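PDB 3B4N: endo-pectate lyase from Erwinia chrysanthemi, which cleaves the alpha-1,4-galacturonan backbone of pectate by calcium-dependent elimination, and probably also acts, in endo mode, on highly methylated pectins. Local coordinates for residues Gly124-Asn129 and Leu153-Asn158; His176-Asn181 and Thr198-Thr203; Asn181-Asn186 and Thr203-Gly208; Asn229-Thr234 and Cys257-Gly262. All coordinates share one frame; numbering follows the deposited sequence.

Contact 1 of 4, residues Gly124-Asn129 and Leu153-Asn158; sequences GATFEN and LIILKN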
loop_
_atom_site.group_PDB
_atom_site.type_symbol
_atom_site.label_atom_id
_atom_site.label_comp_id
_atom_site.label_asym_id
_atom_site.label_seq_id
_atom_site.Cartn_x
_atom_site.Cartn_y
_atom_site.Cartn_z
ATOM N N GLY A 124 -2.006 3.907 18.966
ATOM C CA GLY A 124 -2.884 3.183 19.866
ATOM C C GLY A 124 -4.362 3.473 19.701
ATOM O O GLY A 124 -5.201 2.823 20.326
ATOM N N ALA A 125 -4.689 4.442 18.856
ATOM C CA ALA A 125 -6.082 4.798 18.640
ATOM C C ALA A 125 -6.859 3.713 17.909
ATOM O O ALA A 125 -6.318 3.033 17.038
ATOM C CB ALA A 125 -6.163 6.100 17.864
ATOM N N THR A 126 -8.123 3.547 18.286
ATOM C CA THR A 126 -9.018 2.594 17.650
ATOM C C THR A 126 -10.186 3.370 17.055
ATOM O O THR A 126 -10.812 4.196 17.735
ATOM C CB THR A 126 -9.595 1.568 18.643
ATOM O OG1 THR A 126 -8.542 0.728 19.134
ATOM C CG2 THR A 126 -10.640 0.708 17.963
ATOM N N PHE A 127 -10.459 3.126 15.779
ATOM C CA PHE A 127 -11.568 3.772 15.093
ATOM C C PHE A 127 -12.580 2.683 14.768
ATOM O O PHE A 127 -12.217 1.639 14.212
ATOM C CB PHE A 127 -11.089 4.423 13.796
ATOM C CG PHE A 127 -10.031 5.472 13.991
ATOM C CD1 PHE A 127 -9.031 5.650 13.036
ATOM C CD2 PHE A 127 -10.036 6.298 15.114
ATOM C CE1 PHE A 127 -8.058 6.623 13.194
ATOM C CE2 PHE A 127 -9.060 7.282 15.279
ATOM C CZ PHE A 127 -8.071 7.443 14.319
ATOM N N GLU A 128 -13.847 2.922 15.094
ATOM C CA GLU A 128 -14.890 1.936 14.855
ATOM C C GLU A 128 -16.106 2.489 14.109
ATOM O O GLU A 128 -16.641 3.533 14.467
ATOM C CB GLU A 128 -15.328 1.346 16.200
ATOM C CG GLU A 128 -16.353 0.227 16.132
ATOM C CD GLU A 128 -16.676 -0.317 17.517
ATOM O OE1 GLU A 128 -15.771 -0.908 18.146
ATOM O OE2 GLU A 128 -17.825 -0.140 17.983
ATOM N N ASN A 129 -16.519 1.784 13.062
ATOM C CA ASN A 129 -17.692 2.159 12.271
ATOM C C ASN A 129 -17.724 3.600 11.789
ATOM O O ASN A 129 -18.780 4.238 11.797
ATOM C CB ASN A 129 -18.969 1.878 13.065
ATOM C CG ASN A 129 -19.161 0.407 13.335
ATOM O OD1 ASN A 129 -18.967 -0.420 12.445
ATOM N ND2 ASN A 129 -19.547 0.069 14.561
ATOM N N LEU A 153 -0.210 0.664 15.394
ATOM C CA LEU A 153 -0.277 2.104 15.611
ATOM C C LEU A 153 -1.728 2.570 15.550
ATOM O O LEU A 153 -2.128 3.494 16.259
ATOM C CB LEU A 153 0.524 2.840 14.546
ATOM C CG LEU A 153 2.041 2.642 14.558
ATOM C CD1 LEU A 153 2.650 3.307 13.340
ATOM C CD2 LEU A 153 2.616 3.227 15.846
ATOM N N ILE A 154 -2.502 1.936 14.677
ATOM C CA ILE A 154 -3.910 2.260 14.493
ATOM C C ILE A 154 -4.674 0.959 14.352
ATOM O O ILE A 154 -4.216 0.038 13.668
ATOM C CB ILE A 154 -4.140 3.087 13.196
ATOM C CG1 ILE A 154 -3.410 4.429 13.284
ATOM C CG2 ILE A 154 -5.643 3.280 12.946
ATOM C CD1 ILE A 154 -3.976 5.378 14.328
ATOM N N ILE A 155 -5.831 0.882 15.001
ATOM C CA ILE A 155 -6.689 -0.290 14.930
ATOM C C ILE A 155 -8.017 0.149 14.330
ATOM O O ILE A 155 -8.645 1.108 14.800
ATOM C CB ILE A 155 -6.954 -0.897 16.321
ATOM C CG1 ILE A 155 -5.644 -1.401 16.925
ATOM C CG2 ILE A 155 -7.954 -2.043 16.206
ATOM C CD1 ILE A 155 -5.790 -1.919 18.327
ATOM N N LEU A 156 -8.437 -0.552 13.288
ATOM C CA LEU A 156 -9.682 -0.240 12.613
ATOM C C LEU A 156 -10.679 -1.374 12.834
ATOM O O LEU A 156 -10.336 -2.551 12.724
ATOM C CB LEU A 156 -9.427 -0.065 11.108
ATOM C CG LEU A 156 -8.379 0.968 10.689
ATOM C CD1 LEU A 156 -8.171 0.885 9.178
ATOM C CD2 LEU A 156 -8.836 2.371 11.094
ATOM N N LYS A 157 -11.914 -1.017 13.169
ATOM C CA LYS A 157 -12.973 -2.003 13.348
ATOM C C LYS A 157 -14.098 -1.498 12.452
ATOM O O LYS A 157 -14.840 -0.590 12.829
ATOM C CB LYS A 157 -13.413 -2.064 14.814
ATOM C CG LYS A 157 -12.364 -2.714 15.721
ATOM C CD LYS A 157 -12.830 -2.799 17.173
ATOM C CE LYS A 157 -14.072 -3.668 17.312
ATOM N NZ LYS A 157 -13.856 -5.038 16.764
ATOM N N ASN A 158 -14.191 -2.075 11.254
ATOM C CA ASN A 158 -15.179 -1.670 10.245
ATOM C C ASN A 158 -15.046 -0.161 10.078
ATOM O O ASN A 158 -16.033 0.575 10.050
ATOM C CB ASN A 158 -16.602 -2.032 10.680
ATOM C CG ASN A 158 -17.591 -1.971 9.528
ATOM O OD1 ASN A 158 -18.580 -1.232 9.568
ATOM N ND2 ASN A 158 -17.330 -2.755 8.491
#

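Contact 2 of 4, residues His176-Asn181 and Thr198-Thr203; sequences HCDSGN and TNNGKT. With ZN (zinc ion), chain E; ZN (zinc ion), chain F.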
loop_
_atom_site.group_PDB
_atom_site.type_symbol
_atom_site.label_atom_id
_atom_site.label_comp_id
_atom_site.label_asym_id
_atom_site.label_seq_id
_atom_site.Cartn_x
_atom_site.Cartn_y
_atom_site.Cartn_z
ATOM N N HIS A 176 -3.935 -2.252 11.876
ATOM C CA HIS A 176 -4.735 -3.470 11.945
ATOM C C HIS A 176 -6.183 -3.272 11.539
ATOM O O HIS A 176 -6.799 -2.278 11.924
ATOM C CB HIS A 176 -4.806 -4.016 13.374
ATOM C CG HIS A 176 -3.599 -4.772 13.813
ATOM N ND1 HIS A 176 -3.603 -5.570 14.936
ATOM C CD2 HIS A 176 -2.343 -4.830 13.311
ATOM C CE1 HIS A 176 -2.400 -6.088 15.109
ATOM N NE2 HIS A 176 -1.616 -5.653 14.137
ATOM N N CYS A 177 -6.708 -4.197 10.744
ATOM C CA CYS A 177 -8.130 -4.195 10.444
ATOM C C CYS A 177 -8.557 -5.374 11.319
ATOM O O CYS A 177 -8.349 -6.534 10.962
ATOM C CB CYS A 177 -8.422 -4.517 8.990
ATOM S SG CYS A 177 -10.212 -4.711 8.683
ATOM N N ASP A 178 -9.138 -5.088 12.479
ATOM C CA ASP A 178 -9.506 -6.167 13.387
ATOM C C ASP A 178 -10.933 -6.700 13.373
ATOM O O ASP A 178 -11.276 -7.610 14.132
ATOM C CB ASP A 178 -9.069 -5.790 14.803
ATOM C CG ASP A 178 -7.557 -5.894 14.982
ATOM O OD1 ASP A 178 -7.028 -5.288 15.926
ATOM O OD2 ASP A 178 -6.895 -6.586 14.173
ATOM N N SER A 179 -11.768 -6.141 12.506
ATOM C CA SER A 179 -13.138 -6.609 12.365
ATOM C C SER A 179 -13.800 -5.875 11.217
ATOM O O SER A 179 -13.429 -4.748 10.891
ATOM C CB SER A 179 -13.944 -6.394 13.655
ATOM O OG SER A 179 -14.303 -5.039 13.825
ATOM N N GLY A 180 -14.763 -6.539 10.592
ATOM C CA GLY A 180 -15.491 -5.944 9.494
ATOM C C GLY A 180 -14.706 -5.486 8.289
ATOM O O GLY A 180 -13.695 -6.078 7.917
ATOM N N ASN A 181 -15.188 -4.412 7.680
ATOM C CA ASN A 181 -14.581 -3.875 6.474
ATOM C C ASN A 181 -13.827 -2.601 6.730
ATOM O O ASN A 181 -14.405 -1.584 7.128
ATOM C CB ASN A 181 -15.666 -3.647 5.443
ATOM C CG ASN A 181 -16.509 -4.872 5.257
ATOM O OD1 ASN A 181 -15.984 -5.972 5.044
ATOM N ND2 ASN A 181 -17.822 -4.708 5.351
ATOM N N THR A 198 -2.449 -5.325 8.577
ATOM C CA THR A 198 -2.810 -6.695 8.923
ATOM C C THR A 198 -4.311 -6.901 8.839
ATOM O O THR A 198 -5.083 -6.169 9.457
ATOM C CB THR A 198 -2.350 -7.024 10.365
ATOM O OG1 THR A 198 -0.947 -6.773 10.487
ATOM C CG2 THR A 198 -2.652 -8.472 10.721
ATOM N N ASN A 199 -4.722 -7.900 8.069
ATOM C CA ASN A 199 -6.126 -8.205 7.926
ATOM C C ASN A 199 -6.548 -9.284 8.919
ATOM O O ASN A 199 -6.269 -10.472 8.739
ATOM C CB ASN A 199 -6.434 -8.663 6.489
ATOM C CG ASN A 199 -7.927 -8.774 6.226
ATOM O OD1 ASN A 199 -8.734 -8.651 7.151
ATOM N ND2 ASN A 199 -8.300 -9.004 4.969
ATOM N N ASN A 200 -7.190 -8.835 9.994
ATOM C CA ASN A 200 -7.744 -9.711 11.026
ATOM C C ASN A 200 -9.263 -9.498 10.980
ATOM O O ASN A 200 -9.969 -9.835 11.932
ATOM C CB ASN A 200 -7.262 -9.306 12.429
ATOM C CG ASN A 200 -5.794 -9.600 12.676
ATOM O OD1 ASN A 200 -5.114 -8.838 13.357
ATOM N ND2 ASN A 200 -5.308 -10.718 12.161
ATOM N N GLY A 201 -9.754 -8.938 9.872
ATOM C CA GLY A 201 -11.175 -8.653 9.722
ATOM C C GLY A 201 -11.848 -9.358 8.562
ATOM O O GLY A 201 -11.461 -10.461 8.205
ATOM N N LYS A 202 -12.863 -8.725 7.970
ATOM C CA LYS A 202 -13.595 -9.328 6.858
ATOM C C LYS A 202 -13.021 -8.921 5.505
ATOM O O LYS A 202 -12.691 -9.787 4.691
ATOM C CB LYS A 202 -15.080 -8.949 6.942
ATOM C CG LYS A 202 -15.989 -9.726 6.004
ATOM C CD LYS A 202 -16.042 -11.209 6.346
ATOM C CE LYS A 202 -17.071 -11.924 5.487
ATOM N NZ LYS A 202 -16.933 -13.414 5.551
ATOM N N THR A 203 -12.942 -7.620 5.249
ATOM C CA THR A 203 -12.349 -7.122 4.008
ATOM C C THR A 203 -11.485 -5.920 4.342
ATOM O O THR A 203 -11.964 -4.955 4.936
ATOM C CB THR A 203 -13.393 -6.662 2.963
ATOM O OG1 THR A 203 -14.278 -7.738 2.649
ATOM C CG2 THR A 203 -12.687 -6.259 1.670
HETATM ZN ZN ZN E . -5.165 -5.924 16.286
HETATM ZN ZN ZN F . -0.243 -7.273 13.912
HETATM O O HOH W 1 -16.808 -7.438 3.259
HETATM O O HOH W 2 0.769 -8.217 11.898
HETATM O O HOH W 3 -4.959 -7.911 16.543
#

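Contact 3 of 4, residues Asn181-Asn186 and Thr203-Gly208; sequences NCTIEN and TMTIVG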
loop_
_atom_site.group_PDB
_atom_site.type_symbol
_atom_site.label_atom_id
_atom_site.label_comp_id
_atom_site.label_asym_id
_atom_site.label_seq_id
_atom_site.Cartn_x
_atom_site.Cartn_y
_atom_site.Cartn_z
ATOM N N ASN A 181 -15.188 -4.412 7.680
ATOM C CA ASN A 181 -14.581 -3.875 6.474
ATOM C C ASN A 181 -13.827 -2.601 6.730
ATOM O O ASN A 181 -14.405 -1.584 7.128
ATOM C CB ASN A 181 -15.666 -3.647 5.443
ATOM C CG ASN A 181 -16.509 -4.872 5.257
ATOM O OD1 ASN A 181 -15.984 -5.972 5.044
ATOM N ND2 ASN A 181 -17.822 -4.708 5.351
ATOM N N CYS A 182 -12.526 -2.657 6.484
ATOM C CA CYS A 182 -11.674 -1.516 6.712
ATOM C C CYS A 182 -11.019 -1.037 5.434
ATOM O O CYS A 182 -10.703 -1.826 4.542
ATOM C CB CYS A 182 -10.560 -1.871 7.683
ATOM S SG CYS A 182 -10.992 -2.863 9.149
ATOM N N THR A 183 -10.821 0.266 5.359
ATOM C CA THR A 183 -10.157 0.861 4.217
ATOM C C THR A 183 -8.998 1.709 4.724
ATOM O O THR A 183 -9.135 2.488 5.673
ATOM C CB THR A 183 -11.134 1.710 3.381
ATOM O OG1 THR A 183 -12.100 0.840 2.777
ATOM C CG2 THR A 183 -10.397 2.453 2.284
ATOM N N ILE A 184 -7.840 1.509 4.105
ATOM C CA ILE A 184 -6.614 2.224 4.442
ATOM C C ILE A 184 -6.334 2.993 3.157
ATOM O O ILE A 184 -5.838 2.450 2.169
ATOM C CB ILE A 184 -5.515 1.209 4.816
ATOM C CG1 ILE A 184 -5.967 0.418 6.054
ATOM C CG2 ILE A 184 -4.199 1.920 5.050
ATOM C CD1 ILE A 184 -5.022 -0.723 6.450
ATOM N N GLU A 185 -6.676 4.275 3.195
ATOM C CA GLU A 185 -6.632 5.144 2.029
ATOM C C GLU A 185 -5.579 6.236 2.088
ATOM O O GLU A 185 -5.579 7.062 2.990
ATOM C CB GLU A 185 -8.035 5.741 1.877
ATOM C CG GLU A 185 -8.277 6.626 0.690
ATOM C CD GLU A 185 -9.744 6.993 0.564
ATOM O OE1 GLU A 185 -10.102 7.695 -0.404
ATOM O OE2 GLU A 185 -10.546 6.580 1.434
ATOM N N ASN A 186 -4.698 6.246 1.100
ATOM C CA ASN A 186 -3.613 7.215 1.036
ATOM C C ASN A 186 -2.774 7.274 2.306
ATOM O O ASN A 186 -2.676 8.309 2.964
ATOM C CB ASN A 186 -4.122 8.613 0.697
ATOM C CG ASN A 186 -2.992 9.534 0.295
ATOM O OD1 ASN A 186 -2.037 9.096 -0.357
ATOM N ND2 ASN A 186 -3.086 10.806 0.669
ATOM N N THR A 203 -12.942 -7.620 5.249
ATOM C CA THR A 203 -12.349 -7.122 4.008
ATOM C C THR A 203 -11.485 -5.920 4.342
ATOM O O THR A 203 -11.964 -4.955 4.936
ATOM C CB THR A 203 -13.393 -6.662 2.963
ATOM O OG1 THR A 203 -14.278 -7.738 2.649
ATOM C CG2 THR A 203 -12.687 -6.259 1.670
ATOM N N MET A 204 -10.208 -5.992 3.980
ATOM C CA MET A 204 -9.279 -4.886 4.206
ATOM C C MET A 204 -8.873 -4.365 2.823
ATOM O O MET A 204 -8.293 -5.094 2.019
ATOM C CB MET A 204 -8.057 -5.361 5.003
ATOM C CG MET A 204 -6.992 -4.273 5.170
ATOM S SD MET A 204 -5.609 -4.783 6.210
ATOM C CE MET A 204 -4.621 -5.647 4.996
ATOM N N THR A 205 -9.196 -3.107 2.550
ATOM C CA THR A 205 -8.908 -2.504 1.255
ATOM C C THR A 205 -7.851 -1.418 1.347
ATOM O O THR A 205 -7.977 -0.500 2.160
ATOM C CB THR A 205 -10.192 -1.882 0.661
ATOM O OG1 THR A 205 -11.200 -2.892 0.556
ATOM C CG2 THR A 205 -9.927 -1.289 -0.721
ATOM N N ILE A 206 -6.804 -1.539 0.528
ATOM C CA ILE A 206 -5.730 -0.550 0.463
ATOM C C ILE A 206 -6.038 0.258 -0.798
ATOM O O ILE A 206 -6.094 -0.307 -1.895
ATOM C CB ILE A 206 -4.346 -1.214 0.292
ATOM C CG1 ILE A 206 -4.111 -2.297 1.359
ATOM C CG2 ILE A 206 -3.260 -0.146 0.341
ATOM C CD1 ILE A 206 -4.241 -1.827 2.805
ATOM N N VAL A 207 -6.252 1.562 -0.638
ATOM C CA VAL A 207 -6.580 2.458 -1.757
ATOM C C VAL A 207 -5.443 3.456 -1.911
ATOM O O VAL A 207 -5.336 4.426 -1.153
ATOM C CB VAL A 207 -7.910 3.221 -1.502
ATOM C CG1 VAL A 207 -8.276 4.057 -2.730
ATOM C CG2 VAL A 207 -9.032 2.234 -1.209
ATOM N N GLY A 208 -4.596 3.219 -2.908
ATOM C CA GLY A 208 -3.448 4.082 -3.088
ATOM C C GLY A 208 -2.469 3.873 -1.943
ATOM O O GLY A 208 -2.413 2.796 -1.337
HETATM O O HOH W 1 -16.808 -7.438 3.259
HETATM O O HOH W 4 -12.824 -3.033 2.795
HETATM O O HOH W 5 -3.044 3.444 1.431
#

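Contact 4 of 4, residues Asn229-Thr234 and Cys257-Gly262; sequences NSKNST and CSNNGG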
loop_
_atom_site.group_PDB
_atom_site.type_symbol
_atom_site.label_atom_id
_atom_site.label_comp_id
_atom_site.label_asym_id
_atom_site.label_seq_id
_atom_site.Cartn_x
_atom_site.Cartn_y
_atom_site.Cartn_z
ATOM N N ASN A 229 -4.448 -12.726 8.398
ATOM C CA ASN A 229 -4.691 -13.772 9.397
ATOM C C ASN A 229 -6.114 -14.299 9.497
ATOM O O ASN A 229 -6.320 -15.468 9.824
ATOM C CB ASN A 229 -4.312 -13.262 10.792
ATOM C CG ASN A 229 -2.881 -12.783 10.883
ATOM O OD1 ASN A 229 -2.597 -11.786 11.549
ATOM N ND2 ASN A 229 -1.972 -13.491 10.233
ATOM N N SER A 230 -7.104 -13.440 9.283
ATOM C CA SER A 230 -8.477 -13.918 9.388
ATOM C C SER A 230 -8.797 -14.866 8.236
ATOM O O SER A 230 -8.031 -14.972 7.274
ATOM C CB SER A 230 -9.449 -12.739 9.382
ATOM O OG SER A 230 -9.274 -11.968 8.212
ATOM N N LYS A 231 -9.927 -15.562 8.345
ATOM C CA LYS A 231 -10.375 -16.504 7.317
ATOM C C LYS A 231 -11.705 -16.035 6.723
ATOM O O LYS A 231 -12.405 -15.219 7.323
ATOM C CB LYS A 231 -10.551 -17.909 7.910
ATOM C CG LYS A 231 -9.338 -18.414 8.678
ATOM C CD LYS A 231 -9.655 -19.690 9.442
ATOM C CE LYS A 231 -8.524 -20.048 10.389
ATOM N NZ LYS A 231 -8.944 -21.095 11.368
ATOM N N ASN A 232 -12.046 -16.561 5.547
ATOM C CA ASN A 232 -13.278 -16.193 4.843
ATOM C C ASN A 232 -13.219 -14.677 4.686
ATOM O O ASN A 232 -14.219 -13.975 4.858
ATOM C CB ASN A 232 -14.502 -16.582 5.689
ATOM C CG ASN A 232 -14.448 -18.024 6.165
ATOM O OD1 ASN A 232 -14.500 -18.949 5.367
ATOM N ND2 ASN A 232 -14.334 -18.213 7.470
ATOM N N SER A 233 -12.031 -14.187 4.341
ATOM C CA SER A 233 -11.791 -12.757 4.242
ATOM C C SER A 233 -10.924 -12.387 3.053
ATOM O O SER A 233 -10.193 -13.220 2.516
ATOM C CB SER A 233 -11.122 -12.285 5.524
ATOM O OG SER A 233 -10.001 -13.101 5.802
ATOM N N THR A 234 -10.962 -11.110 2.698
ATOM C CA THR A 234 -10.258 -10.618 1.527
ATOM C C THR A 234 -9.441 -9.365 1.761
ATOM O O THR A 234 -9.866 -8.476 2.497
ATOM C CB THR A 234 -11.285 -10.253 0.428
ATOM O OG1 THR A 234 -12.205 -11.342 0.266
ATOM C CG2 THR A 234 -10.602 -9.955 -0.906
ATOM N N CYS A 257 0.218 -19.767 11.315
ATOM C CA CYS A 257 -0.495 -19.159 12.437
ATOM C C CYS A 257 -1.077 -20.174 13.423
ATOM O O CYS A 257 -1.314 -21.331 13.076
ATOM C CB CYS A 257 -1.647 -18.285 11.903
ATOM S SG CYS A 257 -1.190 -16.560 11.539
ATOM N N SER A 258 -1.283 -19.742 14.665
ATOM C CA SER A 258 -1.931 -20.609 15.634
ATOM C C SER A 258 -3.352 -20.581 15.080
ATOM O O SER A 258 -3.800 -19.541 14.586
ATOM C CB SER A 258 -1.918 -19.991 17.036
ATOM O OG SER A 258 -0.608 -19.940 17.576
ATOM N N ASN A 259 -4.051 -21.707 15.139
ATOM C CA ASN A 259 -5.412 -21.782 14.624
ATOM C C ASN A 259 -5.468 -21.358 13.154
ATOM O O ASN A 259 -6.421 -20.708 12.718
ATOM C CB ASN A 259 -6.340 -20.895 15.460
ATOM C CG ASN A 259 -7.793 -21.030 15.052
ATOM O OD1 ASN A 259 -8.309 -22.140 14.919
ATOM N ND2 ASN A 259 -8.464 -19.898 14.857
ATOM N N ASN A 260 -4.444 -21.739 12.395
ATOM C CA ASN A 260 -4.361 -21.410 10.970
ATOM C C ASN A 260 -5.446 -22.130 10.168
ATOM O O ASN A 260 -6.028 -23.126 10.612
ATOM C CB ASN A 260 -2.978 -21.806 10.426
ATOM C CG ASN A 260 -2.567 -21.005 9.194
ATOM O OD1 ASN A 260 -1.517 -21.268 8.597
ATOM N ND2 ASN A 260 -3.376 -20.024 8.820
ATOM N N GLY A 261 -5.706 -21.621 8.970
ATOM C CA GLY A 261 -6.709 -22.203 8.105
ATOM C C GLY A 261 -7.058 -21.199 7.024
ATOM O O GLY A 261 -6.342 -20.211 6.856
ATOM N N GLY A 262 -8.151 -21.445 6.307
ATOM C CA GLY A 262 -8.560 -20.538 5.248
ATOM C C GLY A 262 -10.047 -20.612 4.982
ATOM O O GLY A 262 -10.803 -21.106 5.821
HETATM O O HOH W 6 -13.672 -21.816 5.878
#

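Contact 1 of 4, residues Gly124-Asn129 and Leu153-Asn158
Phe127 and Leu156 meet on the buried side of two parallel strands: Leu156 CD2 comes in at the edge of the ring, close to its plane, 3.8 Å from Phe127 CD1. Ile154 adds its CG2 branch obliquely, 4.1 Å from Phe127 CE1, while Ile154 CD1 lies 4.2 Å from Ala125 CB. A chi1 of -60° lays the Phe127 ring back along its own strand and puts CD1 and CE1 beside Leu156 and Ile154. The other side carries Thr126, Glu128, Ile155 and Lys157. There Thr126 OG1 rests 3.6 Å from Ile155 CB, and Glu128 and Lys157 run alongside each other in the same direction. Lys157 folds at its last two torsions: Glu128 OE1 lies 3.3 Å from Lys157 CE, while Lys157 NZ stays further off and makes a weak hydrogen bond to Ser179 OG. Behind the side chains lies the backbone ladder of a right-handed parallel beta-helix, whose successive coils stack strand on strand. Residues 125-128 form the outermost strand of one sheet and 154-157 the next. Phe127 uses both its N and its O in the ladder: N gives to Ile155 O (2.9 Å) and O receives Lys157 N (2.9 Å). Ile155 N to Ala125 O and Asn129 N to Lys157 O extend it. The following strand, 175-179, pairs with the far edge of 154-157, and Ile155 packs there against the zinc-binding Asp178.

Contact 2 of 4, residues His176-Asn181 and Thr198-Thr203
The chi1 torsions of His176 (-79°) and Asp178 (-74°) both set CG opposite the carbonyl carbon and bring the imidazole and the carboxylate to one zinc ion, bound by His176 ND1 at 2.1 Å and Asp178 OD1 at 2.0 Å; Asp178 OD1 lies in the ring plane, at its edge. His176 NE2 holds a second zinc, also bound by Asp173, so the ring bridges two metals. Thr198 runs beside the imidazole, its CB 3.7 Å from His176 CD2, and its OG1 bonds a water on the second zinc. Asn200 OD1 lies over one ring face, while Asn200 ND2 is held by Asn229. The strands start in register, with Cys177 N nearly straight onto Thr198 O (2.9 Å) and Cys177 O accepting Asn200 N. Then both chains turn: Asn199 OD1 takes Gly201 N in an Asx turn, and Gly180 O receives Lys202 N (2.8 Å) and Thr203 N (3.2 Å) from the same face of its plane. Water 1 spans Asn181 OD1 and Thr203 OG1 past the bend. Stacked turns of this kind, linking one sheet to the next in consecutive coils, belong to the parallel beta-helix, here with zinc ions bound on the face that carries His176 and Asp178.

Contact 3 of 4, residues Asn181-Asn186 and Thr203-Gly208
Ile184 gives up the most surface, and it does so on the inward side of two parallel strands. It lies beside Ile206, pointing the same way, and Ile206 CD1 fits against both Ile184 CB and Ile184 CD1, each at 3.9 Å. Bends at both torsions of Ile206 (chi1 -52°, chi2 -56°) bring that methyl against Ile184. Ile184 CD1 also reaches across to Met204 SD at 4.1 Å, and Met204 continues inward onto Ala197 of the next sheet. On the outward side the largest share falls to Val207. Its CG2 branch, set opposite the carbonyl carbon, meets Thr183 CG2 at 3.8 Å, and Val207 CB lies alongside Glu185 CG, 4.1 Å away. Thr183 runs beside Thr205, Thr183 OG1 3.9 Å from Thr205 CB. Thr203, the third residue, has its side chain covered by Asn181, and Thr203 O accepts Cys182 N at 2.8 Å. From there the bonds alternate: Thr205 N to Cys182 O, Ile184 N to Thr205 O, Val207 N to Ile184 O and Asn186 N to Val207 O. Water 4 joins Cys182 O to Thr205 OG1, and water 5 donates to Ile184 O and Gly208 O. A disulfide ties Cys182 to Cys177 in the preceding strand. Two of the five pairs match, isoleucine on isoleucine within and threonine on threonine without, as in the side-chain ladders of a parallel beta-helix.

Contact 4 of 4, residues Asn229-Thr234 and Cys257-Gly262
Lys231 reaches straight across to residues 257-262 and supplies the largest share of the contact. Its CB starts 3.8 Å from Gly262 O. Lys231 CG lies against the carbonyl group of Gly261, 3.9 Å from Gly261 O, and CD passes the peptide joining Gly261 to Gly262. Lys231 CE then comes to 3.5 Å from Gly261 N, covering an amide that has no polar partner in the model. Lys231 NZ ends the run with a hydrogen bond of 2.9 Å to Asn259 O, approaching from above the carbonyl plane, 39° out of it. A chi1 of -52° puts CG opposite the lysine's own carbonyl carbon, and every later torsion is extended, which is how the chain spans the glycines and still reaches the turn beyond them. Gly261 has no side chain, and so the aliphatic part of the lysine lies directly on main chain. The accepting carbonyl belongs to a type II beta turn from Cys257 to Asn260, closed by a weak bond from Asn260 N to Cys257 O; the lysine's positive charge would probably polarise that carbonyl. At one end Asn229 ND2 packs 3.4 Å from Cys257 SG, the sulfur bound to Cys254, while Asn229 OD1 accepts from Asn200 ND2. Near Gly262, water 6 donates to both Asn232 OD1 and Gly262 O. Residues 229-232 connect strand 224-228 to strand 233-238, whose first residues close the segment. The loop 257-262 lies between strands 246-253 and 264-268, the latter paired in parallel with 233-238.

In the fold
Contacts 1 and 3 are regular parallel pairings with apolar side chains inside and mostly polar ones outside; contact 1 lies at the edge strand of its sheet, contact 3 nearer the middle of the chain, with the most buried residues, six of twelve. Contact 2 lies between them, at the turn: strand 175-179 pairs with 154-157 of contact 1, and Asn181 and Thr203 are shared with contact 3, where the Cys177-Cys182 disulfide crosses the bend. Metal binding belongs to contact 2 alone. Contact 4, at the periphery, replaces the ladder with one lysine-to-carbonyl bond and a water bridge. It meets contact 2 through Gly201 O with Ser230 OG and Lys202 NZ with Asn232 O.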